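Local coordinates for protein cytochrome c (Pseudomonas aeruginosa, PDB 6RTE) that acts as the dihydro-heme d1 dehydrogenase NirN of heme d1 biosynthesis, joining a heme c domain to an eight-bladed beta-propeller, at residues P175-L180 with W201-D206; G182-S187 with R191-A196; W233-N238 with L244-A249; F282-K287 with W293-A298. All coordinates share one frame; numbering follows the deposited sequence.

Contact 1 (P175-L180 with W201-D206). With HEC (heme c), chain C.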
# COMPACT_ATOMS: atom_id res chain seq x y z
N PRO A 175 -17.36 5.80 2.98
CA PRO A 175 -17.03 4.38 2.73
C PRO A 175 -16.19 4.25 1.48
O PRO A 175 -16.41 4.94 0.49
CB PRO A 175 -18.40 3.72 2.56
CG PRO A 175 -19.26 4.82 2.00
CD PRO A 175 -18.77 6.09 2.66
N SER A 176 -15.19 3.38 1.56
CA SER A 176 -14.27 3.18 0.45
C SER A 176 -14.61 1.89 -0.29
O SER A 176 -15.51 1.14 0.10
CB SER A 176 -12.83 3.15 0.94
OG SER A 176 -12.57 1.98 1.71
N ARG A 177 -13.89 1.65 -1.37
CA ARG A 177 -13.89 0.32 -1.97
C ARG A 177 -13.30 -0.67 -0.97
O ARG A 177 -12.56 -0.31 -0.05
CB ARG A 177 -13.11 0.31 -3.28
CG ARG A 177 -13.71 1.18 -4.38
CD ARG A 177 -14.91 0.52 -5.04
NE ARG A 177 -15.57 1.43 -5.98
CZ ARG A 177 -16.51 1.05 -6.85
NH1 ARG A 177 -16.88 -0.22 -6.92
NH2 ARG A 177 -17.06 1.94 -7.67
N TYR A 178 -13.64 -1.94 -1.17
CA TYR A 178 -13.25 -2.98 -0.23
C TYR A 178 -11.75 -3.22 -0.26
O TYR A 178 -11.15 -3.33 -1.32
CB TYR A 178 -14.02 -4.26 -0.56
CG TYR A 178 -13.70 -5.45 0.31
CD1 TYR A 178 -14.25 -5.59 1.57
CD2 TYR A 178 -12.84 -6.45 -0.15
CE1 TYR A 178 -13.96 -6.69 2.36
CE2 TYR A 178 -12.55 -7.55 0.63
CZ TYR A 178 -13.11 -7.66 1.88
OH TYR A 178 -12.82 -8.76 2.65
N ALA A 179 -11.14 -3.29 0.93
CA ALA A 179 -9.75 -3.70 1.11
C ALA A 179 -8.79 -2.82 0.28
O ALA A 179 -8.16 -3.26 -0.68
CB ALA A 179 -9.57 -5.18 0.76
N LEU A 180 -8.68 -1.57 0.71
CA LEU A 180 -7.73 -0.66 0.08
C LEU A 180 -6.31 -1.21 0.22
O LEU A 180 -5.94 -1.78 1.25
CB LEU A 180 -7.82 0.72 0.71
CG LEU A 180 -9.14 1.47 0.53
CD1 LEU A 180 -9.03 2.88 1.13
CD2 LEU A 180 -9.52 1.55 -0.93
N TRP A 201 -10.14 -1.63 -8.07
CA TRP A 201 -10.82 -0.35 -8.21
C TRP A 201 -9.89 0.80 -7.82
O TRP A 201 -9.17 0.72 -6.82
CB TRP A 201 -12.08 -0.31 -7.36
CG TRP A 201 -13.17 -1.15 -7.92
CD1 TRP A 201 -13.46 -2.46 -7.60
CD2 TRP A 201 -14.11 -0.77 -8.93
NE1 TRP A 201 -14.52 -2.90 -8.35
CE2 TRP A 201 -14.94 -1.89 -9.17
CE3 TRP A 201 -14.34 0.40 -9.65
CZ2 TRP A 201 -15.98 -1.86 -10.09
CZ3 TRP A 201 -15.37 0.42 -10.57
CH2 TRP A 201 -16.18 -0.70 -10.78
N VAL A 202 -9.91 1.85 -8.63
CA VAL A 202 -9.15 3.07 -8.36
C VAL A 202 -10.15 4.19 -8.11
O VAL A 202 -11.10 4.36 -8.89
CB VAL A 202 -8.21 3.43 -9.52
CG1 VAL A 202 -7.44 4.70 -9.20
CG2 VAL A 202 -7.26 2.27 -9.82
N THR A 203 -9.93 4.95 -7.04
CA THR A 203 -10.83 6.03 -6.63
C THR A 203 -10.05 7.34 -6.58
O THR A 203 -8.96 7.40 -6.00
CB THR A 203 -11.45 5.74 -5.24
OG1 THR A 203 -12.13 4.47 -5.27
CG2 THR A 203 -12.46 6.84 -4.84
N LEU A 204 -10.60 8.38 -7.21
CA LEU A 204 -10.06 9.74 -7.15
C LEU A 204 -10.96 10.58 -6.25
O LEU A 204 -12.16 10.67 -6.49
CB LEU A 204 -9.97 10.34 -8.55
CG LEU A 204 -9.60 11.83 -8.65
CD1 LEU A 204 -8.30 12.14 -7.91
CD2 LEU A 204 -9.50 12.21 -10.13
N TYR A 205 -10.36 11.20 -5.23
CA TYR A 205 -11.09 11.97 -4.23
C TYR A 205 -10.53 13.38 -4.18
O TYR A 205 -9.31 13.56 -4.09
CB TYR A 205 -10.98 11.30 -2.86
CG TYR A 205 -11.86 11.90 -1.78
CD1 TYR A 205 -13.18 11.52 -1.65
CD2 TYR A 205 -11.35 12.83 -0.89
CE1 TYR A 205 -13.99 12.05 -0.66
CE2 TYR A 205 -12.15 13.37 0.11
CZ TYR A 205 -13.47 12.97 0.21
OH TYR A 205 -14.26 13.48 1.19
N ASP A 206 -11.41 14.37 -4.22
CA ASP A 206 -11.05 15.78 -4.18
C ASP A 206 -11.13 16.26 -2.74
O ASP A 206 -12.23 16.43 -2.20
CB ASP A 206 -11.97 16.58 -5.08
CG ASP A 206 -11.67 18.08 -5.04
OD1 ASP A 206 -10.70 18.50 -4.38
OD2 ASP A 206 -12.44 18.83 -5.68
FE HEC C . -19.92 -13.45 0.66
CHA HEC C . -17.35 -11.80 2.07
CHB HEC C . -18.00 -16.30 0.38
CHC HEC C . -22.69 -15.26 -0.46
CHD HEC C . -21.72 -10.61 0.40
NA HEC C . -18.05 -13.97 1.13
C1A HEC C . -17.15 -13.12 1.71
C2A HEC C . -15.92 -13.80 1.90
C3A HEC C . -16.10 -15.06 1.43
C4A HEC C . -17.43 -15.17 0.94
CMA HEC C . -15.07 -16.14 1.43
CAA HEC C . -14.66 -13.23 2.51
CBA HEC C . -13.84 -12.56 1.39
CGA HEC C . -12.59 -11.84 1.82
O1A HEC C . -11.95 -11.16 0.98
O2A HEC C . -12.17 -11.91 2.98
NB HEC C . -20.27 -15.44 0.06
C1B HEC C . -19.35 -16.40 0.02
C2B HEC C . -19.95 -17.60 -0.45
C3B HEC C . -21.28 -17.35 -0.68
C4B HEC C . -21.46 -15.92 -0.34
CMB HEC C . -19.24 -18.91 -0.63
CAB HEC C . -22.40 -18.21 -1.14
CBB HEC C . -22.30 -19.58 -0.46
NC HEC C . -21.88 -13.03 0.07
C1C HEC C . -22.85 -13.88 -0.35
C2C HEC C . -24.01 -13.14 -0.65
C3C HEC C . -23.74 -11.80 -0.39
C4C HEC C . -22.38 -11.76 0.05
CMC HEC C . -25.28 -13.75 -1.15
CAC HEC C . -24.54 -10.57 -0.55
CBC HEC C . -25.77 -10.33 0.33
ND HEC C . -19.61 -11.64 1.12
C1D HEC C . -20.44 -10.61 0.95
C2D HEC C . -19.83 -9.37 1.44
C3D HEC C . -18.62 -9.69 1.91
C4D HEC C . -18.49 -11.13 1.69
CMD HEC C . -20.45 -8.00 1.42
CAD HEC C . -17.61 -8.74 2.50
CBD HEC C . -17.82 -8.57 4.01
CGD HEC C . -16.82 -7.65 4.65
O1D HEC C . -17.02 -6.42 4.63
O2D HEC C . -15.79 -8.07 5.20
O HOH W 1 -12.24 3.67 -2.47

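Contact 2 (G182-S187 with R191-A196)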
# COMPACT_ATOMS: atom_id res chain seq x y z
N GLY A 182 -2.02 -0.57 -0.57
CA GLY A 182 -0.85 0.17 -1.01
C GLY A 182 -0.73 1.58 -0.48
O GLY A 182 0.30 2.23 -0.73
N GLY A 183 -1.72 2.08 0.26
CA GLY A 183 -1.66 3.43 0.77
C GLY A 183 -1.97 4.44 -0.32
O GLY A 183 -1.62 4.26 -1.48
N PRO A 184 -2.62 5.53 0.06
CA PRO A 184 -3.05 6.51 -0.94
C PRO A 184 -1.88 7.30 -1.50
O PRO A 184 -0.86 7.50 -0.83
CB PRO A 184 -3.99 7.43 -0.15
CG PRO A 184 -3.42 7.40 1.23
CD PRO A 184 -2.89 6.00 1.43
N LYS A 185 -2.06 7.80 -2.72
CA LYS A 185 -1.12 8.73 -3.32
C LYS A 185 -1.81 10.06 -3.59
O LYS A 185 -3.04 10.13 -3.76
CB LYS A 185 -0.53 8.18 -4.63
CG LYS A 185 0.23 6.85 -4.46
CD LYS A 185 1.51 7.02 -3.64
CE LYS A 185 2.42 5.80 -3.81
NZ LYS A 185 1.78 4.55 -3.35
N PHE A 186 -1.01 11.13 -3.63
CA PHE A 186 -1.51 12.47 -3.76
C PHE A 186 -1.06 13.10 -5.07
O PHE A 186 -0.00 12.76 -5.62
CB PHE A 186 -1.03 13.35 -2.59
CG PHE A 186 -1.56 12.93 -1.25
CD1 PHE A 186 -0.88 11.99 -0.49
CD2 PHE A 186 -2.73 13.47 -0.74
CE1 PHE A 186 -1.35 11.60 0.77
CE2 PHE A 186 -3.21 13.09 0.51
CZ PHE A 186 -2.53 12.17 1.27
N SER A 187 -1.87 14.01 -5.57
CA SER A 187 -1.42 14.93 -6.59
C SER A 187 -0.29 15.81 -6.04
O SER A 187 -0.16 15.98 -4.83
CB SER A 187 -2.58 15.79 -7.06
OG SER A 187 -3.10 16.54 -5.97
N ARG A 191 -4.04 18.34 -3.41
CA ARG A 191 -5.49 18.50 -3.42
C ARG A 191 -6.21 17.18 -3.67
O ARG A 191 -7.30 16.96 -3.12
CB ARG A 191 -5.90 19.51 -4.49
CG ARG A 191 -7.41 19.53 -4.71
CD ARG A 191 -7.84 20.54 -5.76
NE ARG A 191 -9.25 20.35 -6.10
CZ ARG A 191 -9.88 21.02 -7.06
NH1 ARG A 191 -9.23 21.95 -7.76
NH2 ARG A 191 -11.15 20.77 -7.29
N LEU A 192 -5.65 16.32 -4.53
CA LEU A 192 -6.31 15.09 -4.93
C LEU A 192 -5.62 13.87 -4.30
O LEU A 192 -4.40 13.85 -4.12
CB LEU A 192 -6.32 14.95 -6.45
CG LEU A 192 -6.91 16.12 -7.24
CD1 LEU A 192 -6.66 15.91 -8.73
CD2 LEU A 192 -8.41 16.31 -6.97
N VAL A 193 -6.41 12.85 -3.99
CA VAL A 193 -5.88 11.62 -3.40
C VAL A 193 -6.44 10.43 -4.18
O VAL A 193 -7.61 10.42 -4.59
CB VAL A 193 -6.19 11.53 -1.89
CG1 VAL A 193 -7.64 11.68 -1.60
CG2 VAL A 193 -5.66 10.22 -1.30
N TYR A 194 -5.57 9.46 -4.42
CA TYR A 194 -5.83 8.31 -5.28
C TYR A 194 -5.71 7.04 -4.45
O TYR A 194 -4.68 6.82 -3.81
CB TYR A 194 -4.85 8.28 -6.47
CG TYR A 194 -4.88 9.52 -7.33
CD1 TYR A 194 -4.25 10.70 -6.92
CD2 TYR A 194 -5.54 9.52 -8.55
CE1 TYR A 194 -4.29 11.84 -7.71
CE2 TYR A 194 -5.59 10.67 -9.34
CZ TYR A 194 -4.97 11.82 -8.92
OH TYR A 194 -5.03 12.96 -9.72
N PHE A 195 -6.76 6.22 -4.46
CA PHE A 195 -6.81 4.98 -3.73
C PHE A 195 -6.84 3.80 -4.70
O PHE A 195 -7.48 3.88 -5.76
CB PHE A 195 -8.07 4.91 -2.84
CG PHE A 195 -8.19 6.02 -1.84
CD1 PHE A 195 -7.60 5.90 -0.58
CD2 PHE A 195 -8.92 7.16 -2.14
CE1 PHE A 195 -7.73 6.93 0.37
CE2 PHE A 195 -9.06 8.19 -1.19
CZ PHE A 195 -8.47 8.07 0.06
N ALA A 196 -6.19 2.71 -4.34
CA ALA A 196 -6.30 1.45 -5.07
C ALA A 196 -6.87 0.40 -4.13
O ALA A 196 -6.52 0.36 -2.94
CB ALA A 196 -4.94 1.01 -5.62

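Contact 3 (W233-N238 with L244-A249)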
# COMPACT_ATOMS: atom_id res chain seq x y z
N TRP A 233 -0.52 11.61 -14.69
CA TRP A 233 -0.72 10.19 -14.93
C TRP A 233 -0.86 9.40 -13.64
O TRP A 233 -0.15 9.65 -12.67
CB TRP A 233 0.45 9.60 -15.74
CG TRP A 233 0.89 10.43 -16.91
CD1 TRP A 233 2.07 11.09 -17.05
CD2 TRP A 233 0.13 10.70 -18.09
NE1 TRP A 233 2.10 11.75 -18.25
CE2 TRP A 233 0.92 11.53 -18.91
CE3 TRP A 233 -1.14 10.32 -18.53
CZ2 TRP A 233 0.48 12.00 -20.14
CZ3 TRP A 233 -1.57 10.78 -19.75
CH2 TRP A 233 -0.77 11.61 -20.54
N VAL A 234 -1.76 8.42 -13.66
CA VAL A 234 -1.82 7.35 -12.67
C VAL A 234 -1.38 6.06 -13.35
O VAL A 234 -1.94 5.68 -14.40
CB VAL A 234 -3.23 7.20 -12.08
CG1 VAL A 234 -3.29 6.03 -11.12
CG2 VAL A 234 -3.68 8.49 -11.40
N LEU A 235 -0.42 5.37 -12.76
CA LEU A 235 0.02 4.06 -13.24
C LEU A 235 -0.36 3.02 -12.20
O LEU A 235 0.04 3.13 -11.03
CB LEU A 235 1.53 4.04 -13.52
CG LEU A 235 2.01 2.76 -14.21
CD1 LEU A 235 1.46 2.70 -15.62
CD2 LEU A 235 3.55 2.66 -14.20
N VAL A 236 -1.12 2.01 -12.62
CA VAL A 236 -1.63 0.97 -11.73
C VAL A 236 -0.89 -0.33 -12.02
O VAL A 236 -0.82 -0.76 -13.18
CB VAL A 236 -3.15 0.75 -11.92
CG1 VAL A 236 -3.67 -0.23 -10.90
CG2 VAL A 236 -3.92 2.06 -11.84
N GLY A 237 -0.36 -0.94 -10.97
CA GLY A 237 0.34 -2.21 -11.08
C GLY A 237 -0.55 -3.36 -10.65
O GLY A 237 -0.93 -3.46 -9.48
N ASN A 238 -0.84 -4.26 -11.60
CA ASN A 238 -1.78 -5.34 -11.39
C ASN A 238 -1.07 -6.69 -11.29
O ASN A 238 -0.09 -6.96 -12.00
CB ASN A 238 -2.81 -5.41 -12.53
CG ASN A 238 -3.84 -4.30 -12.48
OD1 ASN A 238 -4.19 -3.81 -11.41
ND2 ASN A 238 -4.33 -3.89 -13.65
N LEU A 244 0.33 -3.28 -16.52
CA LEU A 244 0.23 -1.93 -16.02
C LEU A 244 -0.94 -1.25 -16.71
O LEU A 244 -1.16 -1.45 -17.91
CB LEU A 244 1.51 -1.12 -16.29
CG LEU A 244 2.80 -1.66 -15.67
CD1 LEU A 244 4.00 -1.10 -16.43
CD2 LEU A 244 2.89 -1.29 -14.19
N VAL A 245 -1.69 -0.44 -15.97
CA VAL A 245 -2.78 0.33 -16.56
C VAL A 245 -2.49 1.81 -16.32
O VAL A 245 -2.31 2.24 -15.17
CB VAL A 245 -4.15 -0.09 -15.99
CG1 VAL A 245 -5.24 0.83 -16.44
CG2 VAL A 245 -4.47 -1.55 -16.41
N LEU A 246 -2.41 2.56 -17.41
CA LEU A 246 -2.11 3.98 -17.40
C LEU A 246 -3.42 4.76 -17.52
O LEU A 246 -4.17 4.56 -18.48
CB LEU A 246 -1.17 4.34 -18.54
CG LEU A 246 -0.77 5.81 -18.67
CD1 LEU A 246 0.00 6.26 -17.44
CD2 LEU A 246 0.05 6.04 -19.93
N LEU A 247 -3.68 5.63 -16.56
CA LEU A 247 -4.90 6.42 -16.49
C LEU A 247 -4.55 7.91 -16.51
O LEU A 247 -3.47 8.31 -16.07
CB LEU A 247 -5.70 6.10 -15.22
CG LEU A 247 -6.05 4.64 -14.91
CD1 LEU A 247 -6.63 4.49 -13.49
CD2 LEU A 247 -7.03 4.09 -15.93
N ASP A 248 -5.47 8.71 -17.02
CA ASP A 248 -5.41 10.16 -16.89
C ASP A 248 -5.77 10.53 -15.45
O ASP A 248 -6.86 10.18 -14.96
CB ASP A 248 -6.34 10.83 -17.89
CG ASP A 248 -6.20 12.35 -17.93
OD1 ASP A 248 -6.12 12.98 -16.85
OD2 ASP A 248 -6.18 12.92 -19.05
N ALA A 249 -4.85 11.20 -14.75
CA ALA A 249 -5.03 11.50 -13.33
C ALA A 249 -6.13 12.52 -13.04
O ALA A 249 -6.45 12.71 -11.86
CB ALA A 249 -3.72 12.02 -12.76

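Contact 4 (F282-K287 with W293-A298)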
# COMPACT_ATOMS: atom_id res chain seq x y z
N PHE A 282 8.19 6.59 -13.99
CA PHE A 282 7.73 5.50 -13.15
C PHE A 282 8.78 4.38 -13.18
O PHE A 282 9.42 4.14 -14.21
CB PHE A 282 6.39 4.95 -13.64
CG PHE A 282 5.23 5.89 -13.44
CD1 PHE A 282 4.81 6.25 -12.17
CD2 PHE A 282 4.53 6.38 -14.53
CE1 PHE A 282 3.72 7.09 -11.99
CE2 PHE A 282 3.43 7.22 -14.36
CZ PHE A 282 3.03 7.58 -13.09
N VAL A 283 8.94 3.71 -12.04
CA VAL A 283 9.80 2.53 -11.93
C VAL A 283 8.91 1.37 -11.50
O VAL A 283 8.09 1.51 -10.58
CB VAL A 283 10.94 2.76 -10.92
CG1 VAL A 283 11.73 1.48 -10.74
CG2 VAL A 283 11.86 3.91 -11.36
N VAL A 284 9.05 0.23 -12.18
CA VAL A 284 8.15 -0.90 -12.03
C VAL A 284 8.94 -2.14 -11.63
O VAL A 284 9.92 -2.51 -12.30
CB VAL A 284 7.36 -1.17 -13.34
CG1 VAL A 284 6.41 -2.35 -13.16
CG2 VAL A 284 6.60 0.10 -13.75
N ALA A 285 8.51 -2.78 -10.55
CA ALA A 285 9.05 -4.06 -10.10
C ALA A 285 8.19 -5.19 -10.65
O ALA A 285 6.97 -5.18 -10.48
CB ALA A 285 9.08 -4.14 -8.58
N LEU A 286 8.83 -6.15 -11.32
CA LEU A 286 8.15 -7.28 -11.94
C LEU A 286 8.39 -8.56 -11.15
O LEU A 286 9.53 -8.92 -10.84
CB LEU A 286 8.61 -7.47 -13.39
CG LEU A 286 8.24 -6.31 -14.29
CD1 LEU A 286 8.85 -6.49 -15.67
CD2 LEU A 286 6.70 -6.13 -14.39
N LYS A 287 7.30 -9.28 -10.87
CA LYS A 287 7.33 -10.42 -9.97
C LYS A 287 8.04 -11.63 -10.58
O LYS A 287 8.77 -12.34 -9.88
CB LYS A 287 5.89 -10.78 -9.58
CG LYS A 287 5.73 -11.66 -8.39
CD LYS A 287 6.16 -10.96 -7.13
CE LYS A 287 6.06 -11.90 -5.96
NZ LYS A 287 7.01 -11.52 -4.89
N TRP A 293 11.61 -2.18 -14.95
CA TRP A 293 11.24 -1.21 -15.97
C TRP A 293 11.33 0.20 -15.40
O TRP A 293 10.99 0.43 -14.23
CB TRP A 293 9.82 -1.46 -16.47
CG TRP A 293 9.61 -2.67 -17.34
CD1 TRP A 293 10.53 -3.62 -17.71
CD2 TRP A 293 8.37 -3.05 -17.96
NE1 TRP A 293 9.94 -4.55 -18.51
CE2 TRP A 293 8.62 -4.23 -18.69
CE3 TRP A 293 7.09 -2.50 -17.97
CZ2 TRP A 293 7.63 -4.87 -19.42
CZ3 TRP A 293 6.09 -3.14 -18.70
CH2 TRP A 293 6.37 -4.31 -19.41
N GLU A 294 11.79 1.13 -16.23
CA GLU A 294 11.57 2.55 -16.02
C GLU A 294 10.73 3.06 -17.18
O GLU A 294 11.02 2.74 -18.34
CB GLU A 294 12.89 3.32 -15.92
CG GLU A 294 12.73 4.79 -15.56
CD GLU A 294 14.05 5.51 -15.36
OE1 GLU A 294 15.11 4.97 -15.76
OE2 GLU A 294 14.03 6.62 -14.78
N LEU A 295 9.69 3.82 -16.87
CA LEU A 295 8.81 4.41 -17.88
C LEU A 295 8.87 5.93 -17.77
O LEU A 295 8.15 6.52 -16.94
CB LEU A 295 7.38 3.91 -17.71
CG LEU A 295 7.13 2.43 -18.02
CD1 LEU A 295 7.41 1.54 -16.80
CD2 LEU A 295 5.72 2.22 -18.50
N PRO A 296 9.70 6.61 -18.56
CA PRO A 296 9.76 8.07 -18.47
C PRO A 296 8.51 8.75 -19.01
O PRO A 296 7.90 8.31 -19.99
CB PRO A 296 10.99 8.42 -19.32
CG PRO A 296 11.10 7.31 -20.29
CD PRO A 296 10.67 6.08 -19.53
N TYR A 297 8.14 9.87 -18.37
CA TYR A 297 6.97 10.63 -18.80
C TYR A 297 7.25 12.11 -19.04
O TYR A 297 6.30 12.86 -19.30
CB TYR A 297 5.81 10.48 -17.80
CG TYR A 297 6.17 10.77 -16.36
CD1 TYR A 297 6.34 12.07 -15.91
CD2 TYR A 297 6.32 9.74 -15.45
CE1 TYR A 297 6.68 12.33 -14.60
CE2 TYR A 297 6.65 9.98 -14.14
CZ TYR A 297 6.83 11.28 -13.71
OH TYR A 297 7.17 11.51 -12.40
N ALA A 298 8.51 12.56 -18.98
CA ALA A 298 8.79 13.97 -19.28
C ALA A 298 8.29 14.35 -20.67
O ALA A 298 7.80 15.46 -20.87
CB ALA A 298 10.30 14.25 -19.19

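Contact 1 (P175-L180 with W201-D206)
Arg177 lays its guanidinium flat over one face of the Trp201 indole, the two groups' centres 3.8 Å apart and their planes only 10° from parallel. The sharp bend at chi2 (-78°) folds the arginine back over the ring. NH1 then hangs above the shared bond of the indole, 3.4 Å from Trp201 CE2, while NH2 runs on above CE3 and CZ3. CZ lies 3.8 Å from the centroid of the six-membered ring and 19° off its normal, a cation-pi contact well over the face. Nearer the backbone, Arg177 CD makes an off-centre CH-pi contact with the five-membered ring, so methylene and charge share one aromatic surface. A large, electron-rich indole suits this double task.

Thr203, two residues along the same strand, holds the loop more lightly. Its OG1 receives a hydrogen from a water at 2.9 Å, and that water accepts one from Arg177 N at 2.8 Å. Glu215 on the adjoining strand then gathers both polar ends, forming a salt bridge with Arg177 NE and a hydrogen bond with Thr203 OG1.

The next loop residue, Tyr178, belongs to the heme c pocket: its OH gives a weak hydrogen bond to propionate oxygen O1A of the heme, 3.1 Å away, and Arg84 and Arg198 also bind the heme. The loop thus lies between the heme c and a strand of the propeller. Because stacking uses the guanidinium's face, its N-H groups remain directed outward in the plane, and Arg177 can combine the indole with the Glu215 carboxylate; the ion pair probably fixes the guanidinium's rotation and balances its charge.

Contact 2 (G182-S187 with R191-A196)
A chi1 of 60° puts Ser187 OG between its own backbone N and carbonyl carbon, turned to accept the N-H of Leu192 at 2.9 Å (164° at the hydrogen). In Val193 a chi1 of 54° swings CG2 to the side opposite its backbone N, where it presses tightly on Pro184 CB at 3.4 Å and also lies over the rim of one face of the Phe186 ring. Proline and a branched valine fill this face with compact, rigid groups.

Between these ends runs an antiparallel ladder. Lys185 and Tyr194 form a hydrogen-bonded pair, with Tyr194 N 2.7 Å from Lys185 O and Lys185 N 3.0 Å from Tyr194 O. Farther on, Ser187 N donates to Leu192 O at 2.9 Å, so serine binds Leu192 through both backbone and side chain. Asp189, in the turn, accepts from Ser187 OG and Arg191 N. The Tyr194 ring turns its edge to Lys185 O, and its OH reaches Ala249 O.

This is a beta hairpin with a short turn, the building unit of a beta-propeller blade; strand 201-206 continues the sheet beside strand 192-197.

Contact 3 (W233-N238 with L244-A249)
Asn238 ND2 rests against Val245 CG2 at 3.6 Å and is gripped by two oxygens, Asn243 OD1 and Ala218 O, while OD1 of the same amide pairs with Thr222 OG1; an asparagine can thus satisfy donor and acceptor together in a buried place. It closes one end of a beta hairpin whose strands, 233-238 and 243-248, are the two middle ones of a four-stranded propeller blade.

Two hydrogen-bonded pairs carry the ladder. Val234 and Leu247 exchange both bonds, Leu247 N lying 2.8 Å from Val234 O, and Val236 and Val245 do likewise, with Val236 N 2.8 Å from Val245 O. The alternation of side chains gives the sheet two greasy faces. On one, Val234, Val236, Val245 and Leu247 meet, with Val236 CG2 4.0 Å from Leu247 CD1; this face looks toward Tyr194 and Val202 of the preceding blade. The other bears Leu235, Leu244 and Leu246 and packs on Phe282 and Val284 of the following one. Branched aliphatics suit both: beta-branched valines suit the extended strand, and the longer leucines reach across to the next blade.

With CG opposite its backbone N (chi1 -172°), Leu235 brings CD1 across to Leu244 CB, 3.9 Å away. Leu244 CD2 lies 4.1 Å from Gly237 CA. At the far end Trp233 turns its ring edge to Leu247 O, and its CB lies 3.8 Å from Leu246 CD1. Where the strand ends, Ala249 CB touches Val234 CG2 at 3.8 Å.

Contact 4 (F282-K287 with W293-A298)
Val284 CG2 and Leu295 CD1 meet at 3.5 Å, closer than usual for two methyl carbons, whereas on the opposite face of this beta hairpin Val283 CG2 comes only within 4.4 Å of Glu294 CG. The strands, 281-286 and 291-296, are the middle pair of a four-stranded propeller blade.

Phe282, Val284, Trp293 and Leu295 share the tight face, which packs on Trp233 and Leu235 of the preceding blade. Here Leu286 sets CD1 over the five-membered ring of Trp293, 3.8 Å from its centroid and 17° off the normal, a CH-pi contact; the broad, electron-rich indole face suits a methyl. The other face fits less closely across the hairpin yet is still buried, with Val283 against Phe317 and Phe319, and the extended Glu294 carries its carboxylate to a salt bridge with Arg279 and a hydrogen bond with Ser281.

Two hydrogen-bonded pairs hold the backbones, the shortest link being Leu295 N to Phe282 O at 2.7 Å. Tyr297 has CG between its backbone N and carbonyl carbon (chi1 51°), which brings the ring back to Phe282, the centroids 5.2 Å apart, while its OH reaches Asp229. In this tilted edge-to-face pair, planes at 56°, Tyr297 CD2 lies 3.9 Å from Phe282 CD2.

Contacts 2, 3 and 4 are buried hairpin ladders in three successive blades, whereas contact 1, only partly buried, ties a loop beside the heme c to a blade strand. Contacts 1 and 2 share a sheet through strands 192-197 and 201-206, which are neighbours, and Asp206 forms a salt bridge with Arg191. Between blades the contacts meet mainly by apolar packing: Val202 on Val236 from contact 1 to 3 and Leu244 on Trp293 from 3 to 4, with one tyrosine hydroxyl a polar link between 2 and 3. Contact 1 differs in relying on charge, stacking and water; contact 4 touches neither contact 1 nor contact 2.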